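Local structure of lantibiotic dehydratase (Microbispora corallina, 5EHK) at residues Y132-R135 and M136-P140; D715-R718 and A719-V723; L740-A743 and W744-V747. The protein probably dehydrates serine and threonine residues of the NAI-107 precursor peptide, using glutamyl-tRNA as co-substrate. All coordinates share one frame; numbering follows the deposited sequence.

Interaction 1: Y132-R135 and M136-P140; sequences YDIR and MRTRP
Tyr132 starts a run of main-chain bonds at the C-terminal part of helix 119-138, a worked example of how an alpha-helix unwinds into a loop: its O accepts Met136 N at 3.1 Å in the regular i to i+4 pattern. Its phenol points out of the turn to meet the ring of Phe146. Asp133 bonds Arg137 N weakly through its O, while its side chain runs alongside that of Arg137, pointing the same way. CG of Asp133 stands anti to the backbone N (chi1 -169°), which sets OD1 against Arg137 CD, yet OD1 lies 4.0 Å from Arg137 NE and the two flat groups are almost perpendicular; any attraction is probably diffuse. Ile134 turns its side chain to Leu736 and Leu738 of strand 735-739 and to helix 743-755. Its O accepts Arg137 N at 3.3 Å, an i to i+3 bond, and is approached by the hydroxyl of Thr138 at a doubtfully short distance. Arg135 O takes two donors, Thr138 N at 3.1 Å from well above the carbonyl plane and Arg139 N at 2.8 Å from much nearer to it. Its extended side chain packs CG on Arg139 CB. The like-charged Arg135 NH2 and Arg139 NH2, both donors, lie 3.2 Å apart without a hydrogen bond, the guanidinium planes 35° apart; Arg139 NE sits 3.7 Å above one face of the Arg135 guanidinium, offset toward its rim.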
ATOM      1  N   TYR A 132       5.211 -17.555  39.677  1.00 34.15           N
ATOM      2  CA  TYR A 132       6.278 -16.905  40.440  1.00 34.13           C
ATOM      3  C   TYR A 132       7.370 -17.877  40.935  1.00 36.85           C
ATOM      4  O   TYR A 132       8.534 -17.496  41.073  1.00 37.60           O
ATOM      5  CB  TYR A 132       5.684 -16.121  41.616  1.00 33.52           C
ATOM      6  CG  TYR A 132       4.971 -14.832  41.224  1.00 36.84           C
ATOM      7  CD1 TYR A 132       5.575 -13.900  40.385  1.00 35.02           C
ATOM      8  CD2 TYR A 132       3.682 -14.564  41.676  1.00 32.91           C
ATOM      9  CE1 TYR A 132       4.925 -12.735  40.025  1.00 33.90           C
ATOM     10  CE2 TYR A 132       3.028 -13.409  41.324  1.00 36.49           C
ATOM     11  CZ  TYR A 132       3.653 -12.495  40.500  1.00 40.25           C
ATOM     12  OH  TYR A 132       2.992 -11.346  40.149  1.00 40.23           O
ATOM     13  N   ASP A 133       6.995 -19.124  41.210  1.00 34.60           N
ATOM     14  CA  ASP A 133       7.945 -20.124  41.682  1.00 33.65           C
ATOM     15  C   ASP A 133       8.867 -20.466  40.517  1.00 34.98           C
ATOM     16  O   ASP A 133      10.076 -20.233  40.579  1.00 34.28           O
ATOM     17  CB  ASP A 133       7.180 -21.378  42.149  1.00 40.84           C
ATOM     18  CG  ASP A 133       8.057 -22.387  42.919  1.00 46.56           C
ATOM     19  OD1 ASP A 133       9.274 -22.519  42.642  1.00 51.50           O
ATOM     20  OD2 ASP A 133       7.500 -23.071  43.808  1.00 42.35           O
ATOM     21  N   ILE A 134       8.268 -20.970  39.440  1.00 34.28           N
ATOM     22  CA  ILE A 134       8.965 -21.284  38.207  1.00 27.37           C
ATOM     23  C   ILE A 134       9.880 -20.149  37.788  1.00 34.54           C
ATOM     24  O   ILE A 134      11.022 -20.387  37.385  1.00 35.05           O
ATOM     25  CB  ILE A 134       7.959 -21.537  37.075  1.00 28.00           C
ATOM     26  CG1 ILE A 134       7.138 -22.779  37.403  1.00 29.93           C
ATOM     27  CG2 ILE A 134       8.667 -21.714  35.739  1.00 24.10           C
ATOM     28  CD1 ILE A 134       6.223 -23.210  36.312  1.00 32.77           C
ATOM     29  N   ARG A 135       9.386 -18.916  37.901  1.00 31.94           N
ATOM     30  CA  ARG A 135      10.182 -17.766  37.511  1.00 29.78           C
ATOM     31  C   ARG A 135      11.435 -17.684  38.338  1.00 29.78           C
ATOM     32  O   ARG A 135      12.525 -17.526  37.794  1.00 30.88           O
ATOM     33  CB  ARG A 135       9.433 -16.454  37.678  1.00 37.05           C
ATOM     34  CG  ARG A 135      10.083 -15.341  36.892  1.00 32.77           C
ATOM     35  CD  ARG A 135       9.816 -13.967  37.458  1.00 32.23           C
ATOM     36  NE  ARG A 135      10.141 -12.973  36.444  1.00 41.06           N
ATOM     37  CZ  ARG A 135       9.257 -12.438  35.610  1.00 37.22           C
ATOM     38  NH1 ARG A 135       7.967 -12.758  35.701  1.00 35.68           N
ATOM     39  NH2 ARG A 135       9.663 -11.558  34.707  1.00 33.77           N
ATOM     40  N   MET A 136      11.264 -17.792  39.652  1.00 28.31           N
ATOM     41  CA  MET A 136      12.352 -17.593  40.609  1.00 31.81           C
ATOM     42  C   MET A 136      13.473 -18.595  40.408  1.00 33.83           C
ATOM     43  O   MET A 136      14.634 -18.358  40.784  1.00 28.94           O
ATOM     44  CB  MET A 136      11.837 -17.702  42.038  1.00 30.89           C
ATOM     45  CG  MET A 136      12.823 -17.192  43.052  1.00 29.45           C
ATOM     46  SD  MET A 136      12.104 -16.923  44.680  1.00 38.67           S
ATOM     47  CE  MET A 136      13.194 -15.632  45.288  1.00 38.67           C
ATOM     48  N   ARG A 137      13.125 -19.706  39.778  1.00 29.67           N
ATOM     49  CA  ARG A 137      14.061 -20.790  39.641  1.00 28.86           C
ATOM     50  C   ARG A 137      14.538 -20.987  38.195  1.00 30.64           C
ATOM     51  O   ARG A 137      15.492 -21.716  37.937  1.00 32.18           O
ATOM     52  CB  ARG A 137      13.493 -22.046  40.330  1.00 31.88           C
ATOM     53  CG  ARG A 137      13.394 -21.845  41.882  1.00 38.71           C
ATOM     54  CD  ARG A 137      12.491 -22.832  42.645  1.00 45.86           C
ATOM     55  NE  ARG A 137      12.924 -24.224  42.452  1.00 68.38           N
ATOM     56  CZ  ARG A 137      13.834 -24.880  43.180  1.00 52.23           C
ATOM     57  NH1 ARG A 137      14.457 -24.302  44.209  1.00 38.31           N
ATOM     58  NH2 ARG A 137      14.122 -26.137  42.862  1.00 44.37           N
ATOM     59  N   THR A 138      13.902 -20.297  37.251  1.00 37.81           N
ATOM     60  CA  THR A 138      14.246 -20.472  35.840  1.00 31.04           C
ATOM     61  C   THR A 138      14.354 -19.231  34.969  1.00 26.91           C
ATOM     62  O   THR A 138      15.039 -19.286  33.960  1.00 30.95           O
ATOM     63  CB  THR A 138      13.292 -21.446  35.127  1.00 35.74           C
ATOM     64  OG1 THR A 138      11.933 -21.015  35.324  1.00 27.55           O
ATOM     65  CG2 THR A 138      13.472 -22.862  35.663  1.00 31.30           C
ATOM     66  N   ARG A 139      13.677 -18.137  35.317  1.00 27.22           N
ATOM     67  CA  ARG A 139      13.681 -16.941  34.442  1.00 31.78           C
ATOM     68  C   ARG A 139      14.767 -15.914  34.682  1.00 29.46           C
ATOM     69  O   ARG A 139      14.683 -15.119  35.620  1.00 29.53           O
ATOM     70  CB  ARG A 139      12.338 -16.190  34.458  1.00 34.71           C
ATOM     71  CG  ARG A 139      12.331 -14.961  33.541  1.00 26.86           C
ATOM     72  CD  ARG A 139      11.502 -15.146  32.318  1.00 30.07           C
ATOM     73  NE  ARG A 139      10.284 -14.352  32.398  1.00 37.90           N
ATOM     74  CZ  ARG A 139      10.029 -13.289  31.644  1.00 35.07           C
ATOM     75  NH1 ARG A 139      10.902 -12.887  30.730  1.00 27.26           N
ATOM     76  NH2 ARG A 139       8.886 -12.637  31.800  1.00 36.24           N
ATOM     77  N   PRO A 140      15.733 -15.855  33.759  1.00 24.74           N
ATOM     78  CA  PRO A 140      16.885 -14.960  33.914  1.00 23.85           C
ATOM     79  C   PRO A 140      16.538 -13.476  33.853  1.00 26.56           C
ATOM     80  O   PRO A 140      17.345 -12.677  34.325  1.00 30.86           O
ATOM     81  CB  PRO A 140      17.788 -15.336  32.735  1.00 24.20           C
ATOM     82  CG  PRO A 140      16.866 -15.958  31.731  1.00 32.44           C
ATOM     83  CD  PRO A 140      15.769 -16.624  32.507  1.00 17.22           C
TER

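Interaction 2: D715-R718 and A719-V723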
ATOM      1  N   ASP A 715      -0.457 -35.102  24.754  1.00 56.62           N
ATOM      2  CA  ASP A 715       0.334 -36.281  24.422  1.00 51.96           C
ATOM      3  C   ASP A 715       0.245 -36.566  22.934  1.00 53.07           C
ATOM      4  O   ASP A 715       1.222 -36.994  22.303  1.00 53.71           O
ATOM      5  CB  ASP A 715      -0.222 -37.486  25.178  1.00 55.19           C
ATOM      6  CG  ASP A 715       0.141 -37.474  26.654  1.00 61.27           C
ATOM      7  OD1 ASP A 715       1.260 -37.030  27.005  1.00 66.42           O
ATOM      8  OD2 ASP A 715      -0.711 -37.900  27.465  1.00 55.32           O
ATOM      9  N   ARG A 716      -0.941 -36.329  22.385  1.00 50.25           N
ATOM     10  CA  ARG A 716      -1.185 -36.466  20.955  1.00 55.05           C
ATOM     11  C   ARG A 716      -0.328 -35.460  20.193  1.00 49.00           C
ATOM     12  O   ARG A 716       0.406 -35.835  19.280  1.00 44.54           O
ATOM     13  CB  ARG A 716      -2.690 -36.338  20.649  1.00 55.35           C
ATOM     14  CG  ARG A 716      -3.118 -36.694  19.232  1.00 50.95           C
ATOM     15  CD  ARG A 716      -4.581 -37.160  19.201  1.00 57.84           C
ATOM     16  NE  ARG A 716      -5.518 -36.183  19.763  1.00 69.84           N
ATOM     17  CZ  ARG A 716      -6.167 -36.335  20.920  1.00 71.02           C
ATOM     18  NH1 ARG A 716      -5.989 -37.423  21.661  1.00 72.19           N
ATOM     19  NH2 ARG A 716      -6.997 -35.394  21.345  1.00 65.99           N
ATOM     20  N   TRP A 717      -0.429 -34.186  20.578  1.00 49.81           N
ATOM     21  CA  TRP A 717       0.410 -33.123  20.023  1.00 42.93           C
ATOM     22  C   TRP A 717       1.888 -33.386  20.271  1.00 39.61           C
ATOM     23  O   TRP A 717       2.709 -33.232  19.375  1.00 41.27           O
ATOM     24  CB  TRP A 717       0.031 -31.764  20.610  1.00 44.25           C
ATOM     25  CG  TRP A 717       0.959 -30.623  20.196  1.00 43.35           C
ATOM     26  CD1 TRP A 717       1.003 -29.999  18.979  1.00 36.07           C
ATOM     27  CD2 TRP A 717       1.940 -29.964  21.016  1.00 36.29           C
ATOM     28  NE1 TRP A 717       1.957 -29.006  18.988  1.00 30.90           N
ATOM     29  CE2 TRP A 717       2.543 -28.963  20.224  1.00 33.31           C
ATOM     30  CE3 TRP A 717       2.365 -30.124  22.338  1.00 30.86           C
ATOM     31  CZ2 TRP A 717       3.545 -28.130  20.714  1.00 32.32           C
ATOM     32  CZ3 TRP A 717       3.358 -29.301  22.821  1.00 32.56           C
ATOM     33  CH2 TRP A 717       3.938 -28.312  22.012  1.00 31.80           C
ATOM     34  N   ARG A 718       2.223 -33.752  21.502  1.00 40.06           N
ATOM     35  CA  ARG A 718       3.608 -33.990  21.877  1.00 38.84           C
ATOM     36  C   ARG A 718       4.264 -35.064  21.017  1.00 42.95           C
ATOM     37  O   ARG A 718       5.406 -34.917  20.586  1.00 47.12           O
ATOM     38  CB  ARG A 718       3.706 -34.352  23.355  1.00 40.43           C
ATOM     39  CG  ARG A 718       4.765 -33.560  24.086  1.00 44.76           C
ATOM     40  CD  ARG A 718       4.537 -33.530  25.597  1.00 46.28           C
ATOM     41  NE  ARG A 718       4.864 -34.788  26.267  1.00 44.38           N
ATOM     42  CZ  ARG A 718       6.085 -35.314  26.319  1.00 45.09           C
ATOM     43  NH1 ARG A 718       7.098 -34.708  25.713  1.00 46.73           N
ATOM     44  NH2 ARG A 718       6.294 -36.456  26.962  1.00 44.95           N
ATOM     45  N   ALA A 719       3.534 -36.136  20.743  1.00 45.60           N
ATOM     46  CA  ALA A 719       4.099 -37.245  19.985  1.00 44.92           C
ATOM     47  C   ALA A 719       4.000 -37.029  18.464  1.00 44.03           C
ATOM     48  O   ALA A 719       4.749 -37.627  17.699  1.00 43.26           O
ATOM     49  CB  ALA A 719       3.430 -38.538  20.390  1.00 49.36           C
ATOM     50  N   GLU A 720       3.095 -36.156  18.035  1.00 41.25           N
ATOM     51  CA  GLU A 720       2.874 -35.909  16.616  1.00 40.41           C
ATOM     52  C   GLU A 720       3.957 -35.045  15.958  1.00 49.12           C
ATOM     53  O   GLU A 720       4.144 -35.093  14.728  1.00 44.91           O
ATOM     54  CB  GLU A 720       1.516 -35.247  16.406  1.00 41.06           C
ATOM     55  CG  GLU A 720       1.168 -35.006  14.945  1.00 45.50           C
ATOM     56  CD  GLU A 720      -0.082 -34.175  14.809  1.00 50.42           C
ATOM     57  OE1 GLU A 720      -0.753 -34.000  15.853  1.00 50.27           O
ATOM     58  OE2 GLU A 720      -0.369 -33.677  13.686  1.00 45.62           O
ATOM     59  N   TRP A 721       4.645 -34.228  16.756  1.00 45.04           N
ATOM     60  CA  TRP A 721       5.639 -33.310  16.197  1.00 41.03           C
ATOM     61  C   TRP A 721       6.986 -33.520  16.873  1.00 44.81           C
ATOM     62  O   TRP A 721       7.967 -32.840  16.548  1.00 46.78           O
ATOM     63  CB  TRP A 721       5.181 -31.856  16.350  1.00 31.83           C
ATOM     64  CG  TRP A 721       3.882 -31.580  15.680  1.00 33.08           C
ATOM     65  CD1 TRP A 721       2.679 -31.370  16.284  1.00 37.93           C
ATOM     66  CD2 TRP A 721       3.640 -31.513  14.275  1.00 28.42           C
ATOM     67  NE1 TRP A 721       1.705 -31.160  15.341  1.00 31.15           N
ATOM     68  CE2 TRP A 721       2.272 -31.251  14.098  1.00 30.09           C
ATOM     69  CE3 TRP A 721       4.448 -31.648  13.152  1.00 28.67           C
ATOM     70  CZ2 TRP A 721       1.699 -31.120  12.844  1.00 29.08           C
ATOM     71  CZ3 TRP A 721       3.878 -31.522  11.910  1.00 28.06           C
ATOM     72  CH2 TRP A 721       2.515 -31.262  11.763  1.00 27.29           C
ATOM     73  N   ASN A 722       7.024 -34.498  17.779  1.00 36.93           N
ATOM     74  CA  ASN A 722       8.226 -34.856  18.524  1.00 36.78           C
ATOM     75  C   ASN A 722       8.676 -33.734  19.472  1.00 38.77           C
ATOM     76  O   ASN A 722       9.849 -33.368  19.531  1.00 37.88           O
ATOM     77  CB  ASN A 722       9.366 -35.255  17.580  1.00 30.71           C
ATOM     78  CG  ASN A 722      10.512 -35.963  18.303  1.00 40.50           C
ATOM     79  OD1 ASN A 722      10.332 -36.609  19.352  1.00 29.87           O
ATOM     80  ND2 ASN A 722      11.717 -35.798  17.767  1.00 47.37           N
ATOM     81  N   VAL A 723       7.725 -33.228  20.248  1.00 37.66           N
ATOM     82  CA  VAL A 723       7.989 -32.194  21.228  1.00 33.44           C
ATOM     83  C   VAL A 723       8.598 -32.833  22.457  1.00 36.56           C
ATOM     84  O   VAL A 723       8.046 -33.790  23.011  1.00 40.65           O
ATOM     85  CB  VAL A 723       6.677 -31.457  21.618  1.00 32.39           C
ATOM     86  CG1 VAL A 723       6.905 -30.401  22.695  1.00 30.41           C
ATOM     87  CG2 VAL A 723       6.027 -30.873  20.393  1.00 32.80           C
TER
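Val723 N donates to Arg718 O at 2.9 Å, an i to i+5 bond with the donor N in the carbonyl plane. One turn earlier the bonds are more regular, with Ala719 N on Asp715 O at 2.9 Å and Glu720 N on Arg716 O at 3.0 Å. Trp717 O, by contrast, takes two weak bonds, from Glu720 N and Trp721 N. Asn722 then takes a positive phi of 66°, which together with the i to i+5 bond is consistent with a Schellman-type C-cap closing helix 707-721. The reversal of the chain brings Val723 back over the helix, and the apolar contact expected of such a cap follows: Val723 CB meets Arg718 CG at 3.8 Å. With CG of Trp717 anti to the backbone N (chi1 174°), the indole lies beneath Val723, whose CG2 sits over one face, 3.7 Å from the centroid of the six-membered ring of Trp717, as a CH-pi contact. At the other end of the indole, CD1 of Trp717 approaches CD1 of Trp721 at 3.5 Å, reaching the second ring near its plane, with the two five-membered rings inclined at 59°. Trp721 NE1 bonds to Gln696 OE1, and Lys468 of the second subunit packs on Glu720 and Trp721.

Interaction 3: L740-A743 and W744-V747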
ATOM      1  N   LEU A 740       6.694 -30.828  30.967  1.00 36.92           N
ATOM      2  CA  LEU A 740       5.390 -31.334  30.531  1.00 45.15           C
ATOM      3  C   LEU A 740       5.050 -32.715  31.083  1.00 52.77           C
ATOM      4  O   LEU A 740       4.000 -33.281  30.753  1.00 53.12           O
ATOM      5  CB  LEU A 740       5.257 -31.342  29.006  1.00 40.63           C
ATOM      6  CG  LEU A 740       5.249 -29.976  28.323  1.00 42.42           C
ATOM      7  CD1 LEU A 740       4.776 -30.075  26.871  1.00 34.22           C
ATOM      8  CD2 LEU A 740       4.435 -28.976  29.124  1.00 39.40           C
ATOM      9  N   ASP A 741       5.934 -33.245  31.924  1.00 47.56           N
ATOM     10  CA  ASP A 741       5.662 -34.483  32.645  1.00 55.59           C
ATOM     11  C   ASP A 741       4.899 -34.092  33.904  1.00 54.32           C
ATOM     12  O   ASP A 741       3.975 -34.782  34.342  1.00 58.06           O
ATOM     13  CB  ASP A 741       6.981 -35.191  33.008  1.00 73.61           C
ATOM     14  CG  ASP A 741       6.891 -36.734  32.939  1.00 76.54           C
ATOM     15  OD1 ASP A 741       5.822 -37.315  33.258  1.00 72.74           O
ATOM     16  OD2 ASP A 741       7.912 -37.362  32.563  1.00 66.77           O
ATOM     17  N   ASP A 742       5.300 -32.965  34.475  1.00 51.59           N
ATOM     18  CA  ASP A 742       4.647 -32.401  35.644  1.00 50.07           C
ATOM     19  C   ASP A 742       3.162 -32.090  35.415  1.00 46.78           C
ATOM     20  O   ASP A 742       2.787 -31.507  34.403  1.00 51.38           O
ATOM     21  CB  ASP A 742       5.394 -31.154  36.091  1.00 41.06           C
ATOM     22  CG  ASP A 742       4.969 -30.686  37.454  1.00 41.60           C
ATOM     23  OD1 ASP A 742       3.759 -30.670  37.747  1.00 45.10           O
ATOM     24  OD2 ASP A 742       5.857 -30.345  38.250  1.00 49.46           O
ATOM     25  N   ALA A 743       2.321 -32.493  36.363  1.00 50.16           N
ATOM     26  CA  ALA A 743       0.875 -32.305  36.235  1.00 57.42           C
ATOM     27  C   ALA A 743       0.467 -30.847  36.442  1.00 49.19           C
ATOM     28  O   ALA A 743      -0.423 -30.350  35.753  1.00 45.52           O
ATOM     29  CB  ALA A 743       0.114 -33.229  37.210  1.00 51.68           C
ATOM     30  N   TRP A 744       1.118 -30.163  37.381  1.00 48.93           N
ATOM     31  CA  TRP A 744       0.905 -28.726  37.560  1.00 51.48           C
ATOM     32  C   TRP A 744       1.341 -27.891  36.341  1.00 51.34           C
ATOM     33  O   TRP A 744       0.618 -26.987  35.915  1.00 51.67           O
ATOM     34  CB  TRP A 744       1.633 -28.184  38.791  1.00 50.16           C
ATOM     35  CG  TRP A 744       0.952 -28.338  40.115  1.00 57.64           C
ATOM     36  CD1 TRP A 744       1.451 -28.957  41.223  1.00 58.81           C
ATOM     37  CD2 TRP A 744      -0.341 -27.838  40.483  1.00 61.84           C
ATOM     38  NE1 TRP A 744       0.557 -28.863  42.261  1.00 57.76           N
ATOM     39  CE2 TRP A 744      -0.557 -28.192  41.830  1.00 60.24           C
ATOM     40  CE3 TRP A 744      -1.333 -27.122  39.805  1.00 52.00           C
ATOM     41  CZ2 TRP A 744      -1.724 -27.861  42.513  1.00 63.09           C
ATOM     42  CZ3 TRP A 744      -2.488 -26.795  40.483  1.00 60.99           C
ATOM     43  CH2 TRP A 744      -2.676 -27.165  41.826  1.00 65.58           C
ATOM     44  N   HIS A 745       2.524 -28.182  35.800  1.00 42.04           N
ATOM     45  CA  HIS A 745       2.998 -27.489  34.606  1.00 43.19           C
ATOM     46  C   HIS A 745       2.061 -27.749  33.418  1.00 51.71           C
ATOM     47  O   HIS A 745       1.885 -26.882  32.555  1.00 53.98           O
ATOM     48  CB  HIS A 745       4.441 -27.862  34.257  1.00 34.68           C
ATOM     49  CG  HIS A 745       5.448 -27.402  35.266  1.00 39.87           C
ATOM     50  ND1 HIS A 745       6.803 -27.371  35.006  1.00 40.27           N
ATOM     51  CD2 HIS A 745       5.304 -26.996  36.553  1.00 41.69           C
ATOM     52  CE1 HIS A 745       7.447 -26.938  36.076  1.00 37.00           C
ATOM     53  NE2 HIS A 745       6.562 -26.707  37.031  1.00 33.43           N
ATOM     54  N   ARG A 746       1.463 -28.938  33.368  1.00 49.40           N
ATOM     55  CA  ARG A 746       0.552 -29.270  32.272  1.00 51.45           C
ATOM     56  C   ARG A 746      -0.758 -28.469  32.300  1.00 47.39           C
ATOM     57  O   ARG A 746      -1.393 -28.279  31.263  1.00 47.03           O
ATOM     58  CB  ARG A 746       0.257 -30.772  32.238  1.00 52.14           C
ATOM     59  CG  ARG A 746       1.211 -31.568  31.364  1.00 56.04           C
ATOM     60  CD  ARG A 746       0.833 -33.029  31.361  1.00 57.63           C
ATOM     61  NE  ARG A 746       0.873 -33.572  32.713  1.00 59.81           N
ATOM     62  CZ  ARG A 746       0.491 -34.804  33.034  1.00 67.44           C
ATOM     63  NH1 ARG A 746       0.028 -35.621  32.092  1.00 66.22           N
ATOM     64  NH2 ARG A 746       0.567 -35.217  34.296  1.00 62.73           N
ATOM     65  N   VAL A 747      -1.167 -28.012  33.481  1.00 47.41           N
ATOM     66  CA  VAL A 747      -2.373 -27.197  33.577  1.00 47.90           C
ATOM     67  C   VAL A 747      -2.002 -25.741  33.442  1.00 44.97           C
ATOM     68  O   VAL A 747      -2.799 -24.929  33.016  1.00 46.30           O
ATOM     69  CB  VAL A 747      -3.155 -27.412  34.896  1.00 52.99           C
ATOM     70  CG1 VAL A 747      -3.182 -28.892  35.280  1.00 49.62           C
ATOM     71  CG2 VAL A 747      -2.577 -26.562  36.022  1.00 54.46           C
TER
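Asp742 O accepts Arg746 N at 3.1 Å, the first i to i+4 bond of helix 743-755, and Asp742 itself keeps an extended backbone at the N-cap position. The side chain of this aspartate does the capping. With CG anti to the backbone N (chi1 -167°), the carboxylate folds over the start of the helix, and OD1 receives Trp744 N at 2.7 Å and His745 N at 3.4 Å; both bonds are weak, but one carboxylate oxygen thus serves two amides of the first turn. The same carboxylate is stacked almost parallel on the His745 imidazole, its OD2 3.8 Å above one face and offset toward the rim, while Asp742 CB makes a CH-pi contact over that face. The ring has its own polar partner, since ND1 is hydrogen-bonded to Asp739 N. Arg746 bends at chi3 (-59°) and curls back past the loop, so that NE reaches Asp742 O at 3.3 Å. That oxygen is thus gripped twice by one residue, Arg746 N and NE arriving from opposite faces of its carbonyl plane. Beyond NE, the guanidinium forms a salt bridge through NH1 to Asp711 of helix 707-721, and Leu714 of that helix also packs on Arg746. On helix 119-138, Leu130 receives Trp744 and Leu127 receives Val747, so this helix start, entered from strand 735-739, lies between two helices.

The three contacts show the two ends of helices handled differently on the same side of the chain's centre. Interactions 1 and 2 lie at C-terminal ends, of helices 119-138 and 707-721, and both are partly buried; interaction 3 opens helix 743-755 and is a surface contact. That helix start packs on helix 119-138 of interaction 1, with Ile134 CD1 3.6 Å from His745 NE2, and on helix 707-721 of interaction 2, with Arg718 CD 3.7 Å from Leu740 CD1. Interactions 1 and 2 share no element and stay about 15 Å apart at their nearest atoms. Paired arginines mark interaction 1, indoles and a valine interaction 2, and a capping carboxylate interaction 3. Of the three, interaction 2 alone meets the second subunit.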